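Local coordinates for protein macrolide 2'-phosphotransferase MphH (Brachybacterium faecium, PDB 5UXD) that probably phosphorylates the 2'-hydroxyl of macrolide antibiotics at the expense of a guanine nucleotide, and binds azithromycin, at residues A62-R67 with T143-R148; P74-A79 with V129-A134; R148-V153 with G190-T195; L194-L199 with W217-V222. All blocks are in the same frame, centred on the assembly; numbering follows the deposited sequence.

Contact 1. Residues A62-R67 with T143-R148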
loop_
_atom_site.group_PDB
_atom_site.type_symbol
_atom_site.label_atom_id
_atom_site.label_comp_id
_atom_site.label_asym_id
_atom_site.label_seq_id
_atom_site.Cartn_x
_atom_site.Cartn_y
_atom_site.Cartn_z
ATOM N N ALA A 62 -12.297 3.909 -5.364
ATOM C CA ALA A 62 -12.745 2.524 -5.399
ATOM C C ALA A 62 -12.931 2.031 -6.821
ATOM O O ALA A 62 -12.669 0.859 -7.107
ATOM C CB ALA A 62 -14.050 2.367 -4.609
ATOM N N ALA A 63 -13.374 2.897 -7.733
ATOM C CA ALA A 63 -13.566 2.443 -9.104
ATOM C C ALA A 63 -12.229 2.140 -9.773
ATOM O O ALA A 63 -12.103 1.146 -10.496
ATOM C CB ALA A 63 -14.353 3.479 -9.904
ATOM N N VAL A 64 -11.222 2.989 -9.545
ATOM C CA VAL A 64 -9.887 2.733 -10.088
ATOM C C VAL A 64 -9.340 1.433 -9.528
ATOM O O VAL A 64 -8.811 0.588 -10.263
ATOM C CB VAL A 64 -8.938 3.904 -9.773
ATOM C CG1 VAL A 64 -7.497 3.548 -10.172
ATOM C CG2 VAL A 64 -9.378 5.166 -10.483
ATOM N N GLU A 65 -9.448 1.272 -8.205
ATOM C CA GLU A 65 -8.962 0.071 -7.538
ATOM C C GLU A 65 -9.657 -1.170 -8.076
ATOM O O GLU A 65 -9.019 -2.210 -8.280
ATOM C CB GLU A 65 -9.172 0.204 -6.029
ATOM C CG GLU A 65 -8.820 -1.046 -5.236
ATOM C CD GLU A 65 -9.077 -0.885 -3.755
ATOM O OE1 GLU A 65 -9.926 -0.041 -3.382
ATOM O OE2 GLU A 65 -8.436 -1.604 -2.965
ATOM N N GLY A 66 -10.962 -1.075 -8.337
ATOM C CA GLY A 66 -11.671 -2.213 -8.894
ATOM C C GLY A 66 -11.168 -2.585 -10.273
ATOM O O GLY A 66 -11.008 -3.765 -10.588
ATOM N N ARG A 67 -10.917 -1.583 -11.118
ATOM C CA ARG A 67 -10.390 -1.871 -12.445
ATOM C C ARG A 67 -8.996 -2.470 -12.351
ATOM O O ARG A 67 -8.656 -3.393 -13.097
ATOM C CB ARG A 67 -10.377 -0.602 -13.300
ATOM C CG ARG A 67 -11.766 -0.149 -13.763
ATOM C CD ARG A 67 -11.692 0.977 -14.810
ATOM N NE ARG A 67 -11.235 2.245 -14.237
ATOM C CZ ARG A 67 -12.027 3.171 -13.702
ATOM N NH1 ARG A 67 -13.336 2.983 -13.630
ATOM N NH2 ARG A 67 -11.502 4.288 -13.215
ATOM N N THR A 143 -6.430 1.602 -16.300
ATOM C CA THR A 143 -7.282 1.555 -15.115
ATOM C C THR A 143 -7.535 2.935 -14.516
ATOM O O THR A 143 -8.501 3.103 -13.756
ATOM C CB THR A 143 -6.658 0.661 -14.049
ATOM O OG1 THR A 143 -5.524 1.327 -13.484
ATOM C CG2 THR A 143 -6.222 -0.671 -14.641
ATOM N N GLY A 144 -6.691 3.919 -14.824
ATOM C CA GLY A 144 -6.816 5.256 -14.273
ATOM C C GLY A 144 -5.775 5.618 -13.232
ATOM O O GLY A 144 -5.764 6.765 -12.764
ATOM N N ILE A 145 -4.895 4.687 -12.861
ATOM C CA ILE A 145 -3.843 5.011 -11.907
ATOM C C ILE A 145 -2.874 6.023 -12.514
ATOM O O ILE A 145 -2.768 6.185 -13.739
ATOM C CB ILE A 145 -3.108 3.738 -11.458
ATOM C CG1 ILE A 145 -2.427 3.070 -12.656
ATOM C CG2 ILE A 145 -4.067 2.777 -10.775
ATOM C CD1 ILE A 145 -1.548 1.866 -12.270
ATOM N N GLU A 146 -2.161 6.719 -11.631
ATOM C CA GLU A 146 -1.117 7.645 -12.047
ATOM C C GLU A 146 -0.005 6.900 -12.772
ATOM O O GLU A 146 0.298 5.745 -12.472
ATOM C CB GLU A 146 -0.539 8.374 -10.838
ATOM C CG GLU A 146 -1.418 9.489 -10.291
ATOM C CD GLU A 146 -1.554 10.665 -11.244
ATOM O OE1 GLU A 146 -0.943 11.720 -10.968
ATOM O OE2 GLU A 146 -2.283 10.541 -12.255
ATOM N N VAL A 147 0.601 7.576 -13.744
ATOM C CA VAL A 147 1.703 7.025 -14.524
ATOM C C VAL A 147 2.820 8.059 -14.562
ATOM O O VAL A 147 2.585 9.207 -14.959
ATOM C CB VAL A 147 1.255 6.676 -15.958
ATOM C CG1 VAL A 147 2.438 6.196 -16.798
ATOM C CG2 VAL A 147 0.126 5.638 -15.933
ATOM N N ARG A 148 4.025 7.659 -14.146
ATOM C CA ARG A 148 5.201 8.522 -14.190
ATOM C C ARG A 148 6.331 7.780 -14.893
ATOM O O ARG A 148 6.711 6.682 -14.466
ATOM C CB ARG A 148 5.636 8.941 -12.778
ATOM C CG ARG A 148 4.710 9.951 -12.098
ATOM C CD ARG A 148 5.172 10.277 -10.676
ATOM N NE ARG A 148 4.244 11.186 -10.006
ATOM C CZ ARG A 148 4.284 11.484 -8.708
ATOM N NH1 ARG A 148 5.216 10.956 -7.927
ATOM N NH2 ARG A 148 3.392 12.318 -8.192
#
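The flat guanidinium of Arg67 meets the carbonyl oxygen of Thr143 at its edge, almost in its own plane, while one of its faces lies over the preceding helical turn, with Ala63 O above its centre and Val64 N nearer the rim. Two N-H groups close side-on on the same acceptor: Arg67 NE donates to Thr143 O at 2.9 Å, nearly straight at 161°, and Arg67 NH2 reaches Thr143 O at 3.3 Å with a more bent approach. Both come from the same face of the carbonyl, and NE stands 37° out of its plane. The bend at chi3 (-70°) folds the arginine back along helix 59-72, bringing NE round to this oxygen. Closer to the backbones, Arg67 CB lies 4.0 Å from Thr143 CB. Val64 supplies the apolar part, its CG1 touching Ile145 CG2 at 3.6 Å and Thr143 O at 3.7 Å. The threonine hydroxyl is engaged by Ala140 O in the preceding helix. Gly144, with positive phi, turns the chain out of that helix toward helix 150-167. The contact thus joins a helix of the N-terminal part of this kinase-like fold to the loop between helices 137-141 and 150-167. Because Thr143 closely follows the C-terminal end of a helix, its carbonyl probably carries extra negative character, which the arginine's positive charge would offset.

Contact 2. Residues P74-A79 with V129-A134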
loop_
_atom_site.group_PDB
_atom_site.type_symbol
_atom_site.label_atom_id
_atom_site.label_comp_id
_atom_site.label_asym_id
_atom_site.label_seq_id
_atom_site.Cartn_x
_atom_site.Cartn_y
_atom_site.Cartn_z
ATOM N N PRO A 74 -5.246 -12.156 -12.928
ATOM C CA PRO A 74 -4.705 -13.248 -13.760
ATOM C C PRO A 74 -3.190 -13.280 -13.843
ATOM O O PRO A 74 -2.635 -14.325 -14.207
ATOM C CB PRO A 74 -5.320 -12.978 -15.141
ATOM C CG PRO A 74 -6.507 -12.147 -14.880
ATOM C CD PRO A 74 -6.159 -11.298 -13.703
ATOM N N HIS A 75 -2.501 -12.187 -13.522
ATOM C CA HIS A 75 -1.062 -12.080 -13.742
ATOM C C HIS A 75 -0.228 -12.304 -12.490
ATOM O O HIS A 75 1.005 -12.281 -12.571
ATOM C CB HIS A 75 -0.732 -10.709 -14.342
ATOM C CG HIS A 75 -1.396 -10.464 -15.658
ATOM N ND1 HIS A 75 -2.339 -9.478 -15.843
ATOM C CD2 HIS A 75 -1.276 -11.101 -16.847
ATOM C CE1 HIS A 75 -2.762 -9.507 -17.094
ATOM N NE2 HIS A 75 -2.134 -10.482 -17.725
ATOM N N LEU A 76 -0.857 -12.535 -11.342
ATOM C CA LEU A 76 -0.143 -12.785 -10.099
ATOM C C LEU A 76 -0.494 -14.167 -9.566
ATOM O O LEU A 76 -1.664 -14.561 -9.560
ATOM C CB LEU A 76 -0.481 -11.749 -9.022
ATOM C CG LEU A 76 -0.159 -10.270 -9.207
ATOM C CD1 LEU A 76 -0.336 -9.559 -7.866
ATOM C CD2 LEU A 76 1.253 -10.069 -9.741
ATOM N N ASP A 77 0.519 -14.885 -9.085
ATOM C CA ASP A 77 0.254 -16.177 -8.466
ATOM C C ASP A 77 -0.382 -16.013 -7.092
ATOM O O ASP A 77 -1.258 -16.800 -6.716
ATOM C CB ASP A 77 1.538 -16.994 -8.386
ATOM C CG ASP A 77 2.049 -17.390 -9.750
ATOM O OD1 ASP A 77 1.312 -17.178 -10.737
ATOM O OD2 ASP A 77 3.183 -17.902 -9.837
ATOM N N VAL A 78 0.020 -14.988 -6.336
ATOM C CA VAL A 78 -0.627 -14.748 -5.053
ATOM C C VAL A 78 -1.987 -14.104 -5.293
ATOM O O VAL A 78 -2.289 -13.600 -6.381
ATOM C CB VAL A 78 0.240 -13.892 -4.111
ATOM C CG1 VAL A 78 1.571 -14.574 -3.849
ATOM C CG2 VAL A 78 0.450 -12.506 -4.685
ATOM N N ALA A 79 -2.823 -14.136 -4.260
ATOM C CA ALA A 79 -4.208 -13.714 -4.374
ATOM C C ALA A 79 -4.365 -12.214 -4.149
ATOM O O ALA A 79 -3.609 -11.596 -3.396
ATOM C CB ALA A 79 -5.071 -14.471 -3.365
ATOM N N VAL A 129 7.109 -9.316 -6.234
ATOM C CA VAL A 129 7.322 -7.988 -6.797
ATOM C C VAL A 129 7.747 -8.103 -8.260
ATOM O O VAL A 129 7.314 -7.313 -9.109
ATOM C CB VAL A 129 8.330 -7.203 -5.934
ATOM C CG1 VAL A 129 8.658 -5.857 -6.555
ATOM C CG2 VAL A 129 7.760 -7.002 -4.522
ATOM N N ALA A 130 8.543 -9.124 -8.591
ATOM C CA ALA A 130 8.922 -9.318 -9.991
ATOM C C ALA A 130 7.703 -9.624 -10.857
ATOM O O ALA A 130 7.601 -9.140 -11.994
ATOM C CB ALA A 130 9.964 -10.430 -10.116
ATOM N N GLN A 131 6.766 -10.430 -10.335
ATOM C CA GLN A 131 5.542 -10.725 -11.077
ATOM C C GLN A 131 4.692 -9.473 -11.245
ATOM O O GLN A 131 4.158 -9.220 -12.333
ATOM C CB GLN A 131 4.729 -11.819 -10.370
ATOM C CG GLN A 131 4.710 -13.150 -11.104
ATOM C CD GLN A 131 3.459 -13.981 -10.818
ATOM O OE1 GLN A 131 2.905 -13.937 -9.721
ATOM N NE2 GLN A 131 3.018 -14.747 -11.812
ATOM N N LEU A 132 4.557 -8.682 -10.181
ATOM C CA LEU A 132 3.813 -7.430 -10.283
ATOM C C LEU A 132 4.468 -6.489 -11.289
ATOM O O LEU A 132 3.788 -5.874 -12.119
ATOM C CB LEU A 132 3.718 -6.768 -8.908
ATOM C CG LEU A 132 3.021 -5.405 -8.911
ATOM C CD1 LEU A 132 1.551 -5.536 -9.271
ATOM C CD2 LEU A 132 3.200 -4.658 -7.601
ATOM N N HIS A 133 5.796 -6.368 -11.228
ATOM C CA HIS A 133 6.501 -5.424 -12.083
ATOM C C HIS A 133 6.566 -5.881 -13.531
ATOM O O HIS A 133 6.906 -5.072 -14.402
ATOM C CB HIS A 133 7.903 -5.189 -11.526
ATOM C CG HIS A 133 7.907 -4.406 -10.249
ATOM N ND1 HIS A 133 9.060 -3.909 -9.679
ATOM C CD2 HIS A 133 6.889 -4.019 -9.440
ATOM C CE1 HIS A 133 8.751 -3.251 -8.576
ATOM N NE2 HIS A 133 7.440 -3.305 -8.408
ATOM N N ALA A 134 6.252 -7.152 -13.805
ATOM C CA ALA A 134 6.182 -7.657 -15.173
ATOM C C ALA A 134 4.865 -7.323 -15.860
ATOM O O ALA A 134 4.747 -7.533 -17.077
ATOM C CB ALA A 134 6.396 -9.173 -15.175
HETATM O O HOH W 1 3.205 -11.074 -13.976
HETATM O O HOH W 2 2.756 -13.420 -7.283
#
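Gln131 reaches with its side-chain amide to the backbone and carboxylate of Asp77, and these hydrogen bonds are the main polar link. Asp77 N donates to Gln131 OE1 at 2.6 Å, in the plane of the amide and on a lone pair of the oxygen, with an N-H...O angle of 163°. The other half of the amide makes a weak bond, Gln131 NE2 to Asp77 OD1 at 3.2 Å, the carboxylate being turned 61° from the amide plane. To span the gap the glutamine runs extended beyond CG, and a chi1 of -110°, well off a staggered value, carries the amide to Asp77. The pairing fixes the loop that follows helix 59-72, on its way to strand 85-86, against helix 119-133 of the helical C-terminal part of the kinase-like fold. Water adds a second kind of link: one molecule donates to both His75 O, at 2.9 Å, and Gln131 O, at 2.7 Å, while another, next to Gln131 OE1, has only a long, loose leg to Val78 N. Apolar contact is the work of Leu76, whose CD2 branch lies against the helix backbone, 3.6 Å from Leu132 N. The same methyl sits 3.9 Å from Gln131 CB and 4.2 Å from Leu132 CB; beyond it, the buried side chain of Leu132 packs on Trp217 and Leu194.

Contact 3. Residues R148-V153 with G190-T195; sequences RSPAQV and GHSVLT
Pro150 lays its ring against the peptide between Gly190 and His191, with CG 3.5 Å from both Gly190 C and His191 N. The next ring carbon, Pro150 CD, comes within 3.0 Å of Ser192 OG, a tight approach in which the hydroxyl is wedged between the proline and the carbonyl of Arg148. That hydroxyl makes the polar link between the two segments: Ser192 OG donates to Arg148 O at 2.8 Å, lying in the carbonyl plane on a lone pair, with a C=O...O angle of 135°. A chi1 of -57° puts OG beside the serine's own backbone N and aims it at the incoming chain. Its direct neighbours are thus the last carbonyl before the N-cap residue and the first residue of the helix itself. The backbone N of Arg148 is hydrogen-bonded in turn to Val222 O, so both polar backbone atoms of this residue have partners, on roughly the same side of the chain. The contact lies at the surface, just ahead of strand 193-195. On the helix side, Ser149 and Gln152 bind each other reciprocally: Gln152 N donates to Ser149 OG at 2.7 Å, and Ser149 N donates to Gln152 OE1 at 2.9 Å. This exchange is the capping box, a common way of starting a helix, here at the N-terminal end of helix 150-167.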
loop_
_atom_site.group_PDB
_atom_site.type_symbol
_atom_site.label_atom_id
_atom_site.label_comp_id
_atom_site.label_asym_id
_atom_site.label_seq_id
_atom_site.Cartn_x
_atom_site.Cartn_y
_atom_site.Cartn_z
ATOM N N ARG A 148 4.025 7.659 -14.146
ATOM C CA ARG A 148 5.201 8.522 -14.190
ATOM C C ARG A 148 6.331 7.780 -14.893
ATOM O O ARG A 148 6.711 6.682 -14.466
ATOM C CB ARG A 148 5.636 8.941 -12.778
ATOM C CG ARG A 148 4.710 9.951 -12.098
ATOM C CD ARG A 148 5.172 10.277 -10.676
ATOM N NE ARG A 148 4.244 11.186 -10.006
ATOM C CZ ARG A 148 4.284 11.484 -8.708
ATOM N NH1 ARG A 148 5.216 10.956 -7.927
ATOM N NH2 ARG A 148 3.392 12.318 -8.192
ATOM N N SER A 149 6.871 8.380 -15.956
ATOM C CA SER A 149 8.113 8.071 -16.659
ATOM C C SER A 149 9.243 8.028 -15.639
ATOM O O SER A 149 9.040 8.455 -14.504
ATOM C CB SER A 149 8.393 9.137 -17.714
ATOM O OG SER A 149 8.718 10.368 -17.082
ATOM N N PRO A 150 10.426 7.456 -15.914
ATOM C CA PRO A 150 11.564 7.724 -15.012
ATOM C C PRO A 150 11.853 9.211 -14.834
ATOM O O PRO A 150 12.134 9.653 -13.711
ATOM C CB PRO A 150 12.719 6.980 -15.682
ATOM C CG PRO A 150 12.052 5.842 -16.395
ATOM C CD PRO A 150 10.724 6.377 -16.872
ATOM N N ALA A 151 11.755 10.005 -15.904
ATOM C CA ALA A 151 11.991 11.442 -15.780
ATOM C C ALA A 151 10.981 12.087 -14.845
ATOM O O ALA A 151 11.340 12.928 -14.015
ATOM C CB ALA A 151 11.940 12.104 -17.155
ATOM N N GLN A 152 9.712 11.696 -14.965
ATOM C CA GLN A 152 8.668 12.274 -14.128
ATOM C C GLN A 152 8.777 11.795 -12.683
ATOM O O GLN A 152 8.374 12.524 -11.771
ATOM C CB GLN A 152 7.285 11.928 -14.685
ATOM C CG GLN A 152 6.920 12.608 -15.984
ATOM C CD GLN A 152 5.648 12.037 -16.582
ATOM O OE1 GLN A 152 5.484 10.818 -16.675
ATOM N NE2 GLN A 152 4.741 12.912 -16.996
ATOM N N VAL A 153 9.314 10.587 -12.458
ATOM C CA VAL A 153 9.550 10.136 -11.086
ATOM C C VAL A 153 10.507 11.083 -10.372
ATOM O O VAL A 153 10.230 11.557 -9.266
ATOM C CB VAL A 153 10.084 8.690 -11.066
ATOM C CG1 VAL A 153 10.556 8.329 -9.664
ATOM C CG2 VAL A 153 9.024 7.668 -11.541
ATOM N N GLY A 190 15.817 3.904 -14.122
ATOM C CA GLY A 190 15.820 4.100 -15.560
ATOM C C GLY A 190 14.649 3.464 -16.273
ATOM O O GLY A 190 14.615 3.477 -17.511
ATOM N N HIS A 191 13.695 2.887 -15.542
ATOM C CA HIS A 191 12.486 2.326 -16.121
ATOM C C HIS A 191 11.403 2.383 -15.056
ATOM O O HIS A 191 11.697 2.402 -13.849
ATOM C CB HIS A 191 12.689 0.882 -16.626
ATOM C CG HIS A 191 12.887 -0.135 -15.536
ATOM N ND1 HIS A 191 13.992 -0.146 -14.708
ATOM C CD2 HIS A 191 12.123 -1.191 -15.153
ATOM C CE1 HIS A 191 13.901 -1.158 -13.863
ATOM N NE2 HIS A 191 12.773 -1.805 -14.107
ATOM N N SER A 192 10.159 2.467 -15.523
ATOM C CA SER A 192 8.922 2.529 -14.759
ATOM C C SER A 192 8.166 1.215 -14.868
ATOM O O SER A 192 8.195 0.543 -15.905
ATOM C CB SER A 192 8.031 3.673 -15.246
ATOM O OG SER A 192 8.703 4.912 -15.178
ATOM N N VAL A 193 7.509 0.801 -13.782
ATOM C CA VAL A 193 6.749 -0.443 -13.714
ATOM C C VAL A 193 5.460 -0.165 -12.957
ATOM O O VAL A 193 5.320 0.850 -12.278
ATOM C CB VAL A 193 7.524 -1.568 -12.994
ATOM C CG1 VAL A 193 8.800 -1.960 -13.771
ATOM C CG2 VAL A 193 7.870 -1.127 -11.571
ATOM N N LEU A 194 4.515 -1.100 -13.055
ATOM C CA LEU A 194 3.360 -1.076 -12.167
ATOM C C LEU A 194 3.817 -1.385 -10.751
ATOM O O LEU A 194 4.502 -2.389 -10.522
ATOM C CB LEU A 194 2.317 -2.094 -12.614
ATOM C CG LEU A 194 1.152 -2.355 -11.645
ATOM C CD1 LEU A 194 0.357 -1.071 -11.387
ATOM C CD2 LEU A 194 0.227 -3.456 -12.160
ATOM N N THR A 195 3.476 -0.511 -9.809
ATOM C CA THR A 195 3.879 -0.701 -8.421
ATOM C C THR A 195 2.662 -0.731 -7.504
ATOM O O THR A 195 1.604 -0.176 -7.813
ATOM C CB THR A 195 4.845 0.397 -7.934
ATOM O OG1 THR A 195 4.170 1.662 -7.881
ATOM C CG2 THR A 195 6.076 0.506 -8.850
#

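Contact 4. Residues L194-L199 with W217-V222; sequences LTHGEL and WTTAAV
The His196-Gly197-Glu198 run belongs to the catalytic-loop motif of the aminoglycoside-phosphotransferase and protein-kinase fold, and here it packs against the chain that follows Asp216, a magnesium ligand in another structure of this protein. A short antiparallel pairing leads into it. Ala221 O is gripped twice by one residue, from opposite faces of its carbonyl plane: by Thr195 N at 2.9 Å and by Thr195 OG1 at 2.8 Å. The hydroxyl reaches the oxygen because it sits between the backbone N and the carbonyl carbon (chi1 67°). In return Ala221 N donates to Thr195 O, and a water bridges Thr195 OG1 and Thr219 O. Just past the pairing, His196 turns its edge to the face of Trp217 in a T-shaped stack, centroids 4.6 Å apart and planes at 66°, with His196 CD2 lying 3.6 Å from Trp217 CE3. The rotation of the imidazole is fixed by two backbone partners: His196 ND1 accepts from Glu198 N at 3.0 Å, near the ring plane, and His196 NE2 is hydrogen-bonded to Leu215 O. Thr219, in the type I turn from Trp217 to Ala220, donates from OG1 to His196 O at 2.7 Å, and its CG2 touches Glu198 OE1 at 3.6 Å. Asp228 takes hydrogen bonds from the backbone N of His196 and of Gly197. Together these bonds probably set the course of the backbone that carries Glu198, which touches azithromycin, beside His203.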
loop_
_atom_site.group_PDB
_atom_site.type_symbol
_atom_site.label_atom_id
_atom_site.label_comp_id
_atom_site.label_asym_id
_atom_site.label_seq_id
_atom_site.Cartn_x
_atom_site.Cartn_y
_atom_site.Cartn_z
ATOM N N LEU A 194 4.515 -1.100 -13.055
ATOM C CA LEU A 194 3.360 -1.076 -12.167
ATOM C C LEU A 194 3.817 -1.385 -10.751
ATOM O O LEU A 194 4.502 -2.389 -10.522
ATOM C CB LEU A 194 2.317 -2.094 -12.614
ATOM C CG LEU A 194 1.152 -2.355 -11.645
ATOM C CD1 LEU A 194 0.357 -1.071 -11.387
ATOM C CD2 LEU A 194 0.227 -3.456 -12.160
ATOM N N THR A 195 3.476 -0.511 -9.809
ATOM C CA THR A 195 3.879 -0.701 -8.421
ATOM C C THR A 195 2.662 -0.731 -7.504
ATOM O O THR A 195 1.604 -0.176 -7.813
ATOM C CB THR A 195 4.845 0.397 -7.934
ATOM O OG1 THR A 195 4.170 1.662 -7.881
ATOM C CG2 THR A 195 6.076 0.506 -8.850
ATOM N N HIS A 196 2.838 -1.392 -6.358
ATOM C CA HIS A 196 1.844 -1.363 -5.288
ATOM C C HIS A 196 1.878 -0.045 -4.505
ATOM O O HIS A 196 0.832 0.577 -4.284
ATOM C CB HIS A 196 2.062 -2.547 -4.349
ATOM C CG HIS A 196 1.087 -2.602 -3.213
ATOM N ND1 HIS A 196 1.199 -1.798 -2.099
ATOM C CD2 HIS A 196 -0.013 -3.367 -3.014
ATOM C CE1 HIS A 196 0.207 -2.056 -1.267
ATOM N NE2 HIS A 196 -0.539 -3.011 -1.795
ATOM N N GLY A 197 3.064 0.365 -4.027
ATOM C CA GLY A 197 3.258 1.657 -3.383
ATOM C C GLY A 197 3.353 1.635 -1.871
ATOM O O GLY A 197 3.818 2.619 -1.277
ATOM N N GLU A 198 2.917 0.562 -1.229
ATOM C CA GLU A 198 2.928 0.485 0.225
ATOM C C GLU A 198 3.092 -0.978 0.627
ATOM O O GLU A 198 2.342 -1.525 1.440
ATOM C CB GLU A 198 1.666 1.115 0.813
ATOM C CG GLU A 198 1.960 2.184 1.858
ATOM C CD GLU A 198 0.741 3.002 2.223
ATOM O OE1 GLU A 198 0.609 4.139 1.723
ATOM O OE2 GLU A 198 -0.087 2.501 3.006
ATOM N N LEU A 199 4.092 -1.630 0.041
ATOM C CA LEU A 199 4.268 -3.066 0.212
ATOM C C LEU A 199 5.131 -3.316 1.443
ATOM O O LEU A 199 6.342 -3.531 1.372
ATOM C CB LEU A 199 4.863 -3.690 -1.042
ATOM C CG LEU A 199 4.586 -5.193 -1.169
ATOM C CD1 LEU A 199 3.086 -5.490 -1.094
ATOM C CD2 LEU A 199 5.145 -5.747 -2.449
ATOM N N TRP A 217 -4.818 -1.901 -2.576
ATOM C CA TRP A 217 -4.204 -1.488 -3.832
ATOM C C TRP A 217 -4.518 -0.040 -4.217
ATOM O O TRP A 217 -4.375 0.325 -5.392
ATOM C CB TRP A 217 -4.647 -2.441 -4.948
ATOM C CG TRP A 217 -4.000 -3.795 -4.821
ATOM C CD1 TRP A 217 -4.481 -4.877 -4.140
ATOM C CD2 TRP A 217 -2.736 -4.188 -5.357
ATOM N NE1 TRP A 217 -3.592 -5.924 -4.228
ATOM C CE2 TRP A 217 -2.514 -5.527 -4.971
ATOM C CE3 TRP A 217 -1.779 -3.549 -6.140
ATOM C CZ2 TRP A 217 -1.375 -6.234 -5.341
ATOM C CZ3 TRP A 217 -0.637 -4.244 -6.494
ATOM C CH2 TRP A 217 -0.442 -5.573 -6.097
ATOM N N THR A 218 -4.937 0.803 -3.266
ATOM C CA THR A 218 -5.273 2.181 -3.642
ATOM C C THR A 218 -4.047 3.038 -3.960
ATOM O O THR A 218 -4.195 4.073 -4.614
ATOM C CB THR A 218 -6.112 2.866 -2.553
ATOM O OG1 THR A 218 -5.457 2.773 -1.280
ATOM C CG2 THR A 218 -7.489 2.210 -2.465
ATOM N N THR A 219 -2.846 2.649 -3.533
ATOM C CA THR A 219 -1.656 3.456 -3.800
ATOM C C THR A 219 -0.943 3.061 -5.088
ATOM O O THR A 219 0.139 3.600 -5.376
ATOM C CB THR A 219 -0.674 3.375 -2.618
ATOM O OG1 THR A 219 -0.397 2.004 -2.295
ATOM C CG2 THR A 219 -1.258 4.047 -1.389
ATOM N N ALA A 220 -1.509 2.136 -5.861
ATOM C CA ALA A 220 -0.823 1.631 -7.044
ATOM C C ALA A 220 -0.654 2.730 -8.086
ATOM O O ALA A 220 -1.496 3.622 -8.220
ATOM C CB ALA A 220 -1.594 0.465 -7.653
ATOM N N ALA A 221 0.448 2.643 -8.827
ATOM C CA ALA A 221 0.842 3.637 -9.816
ATOM C C ALA A 221 1.939 3.043 -10.684
ATOM O O ALA A 221 2.714 2.204 -10.223
ATOM C CB ALA A 221 1.337 4.922 -9.140
ATOM N N VAL A 222 2.010 3.485 -11.935
ATOM C CA VAL A 222 3.202 3.156 -12.721
ATOM C C VAL A 222 4.293 4.167 -12.387
ATOM O O VAL A 222 4.073 5.385 -12.421
ATOM C CB VAL A 222 2.889 3.122 -14.227
ATOM C CG1 VAL A 222 4.201 3.025 -15.043
ATOM C CG2 VAL A 222 1.975 1.948 -14.547
HETATM O O HOH W 3 2.817 3.370 -6.062
#

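How the contacts relate
From the N terminus, residues 62-67 of helix 59-72 are joined by 143-148 in contact 1, and the loop after that helix, 74-79, meets 129-134 in contact 2, which therefore falls wholly within the longer loop. Contact 3 starts at Arg148, where contact 1 ends, and closes at 190-195; contact 4 starts on Leu194 and Thr195, which it shares with contact 3, and closes a shorter loop at 217-222. Contacts 1, 3 and 4 thus follow one another in series, overlapping only at these shared residues. In space contact 4 is central: Val222 pairs with the backbone of 143-148, and Leu132 packs against 194-196, joining helix 59-72, helix 119-133 and the active-site loop.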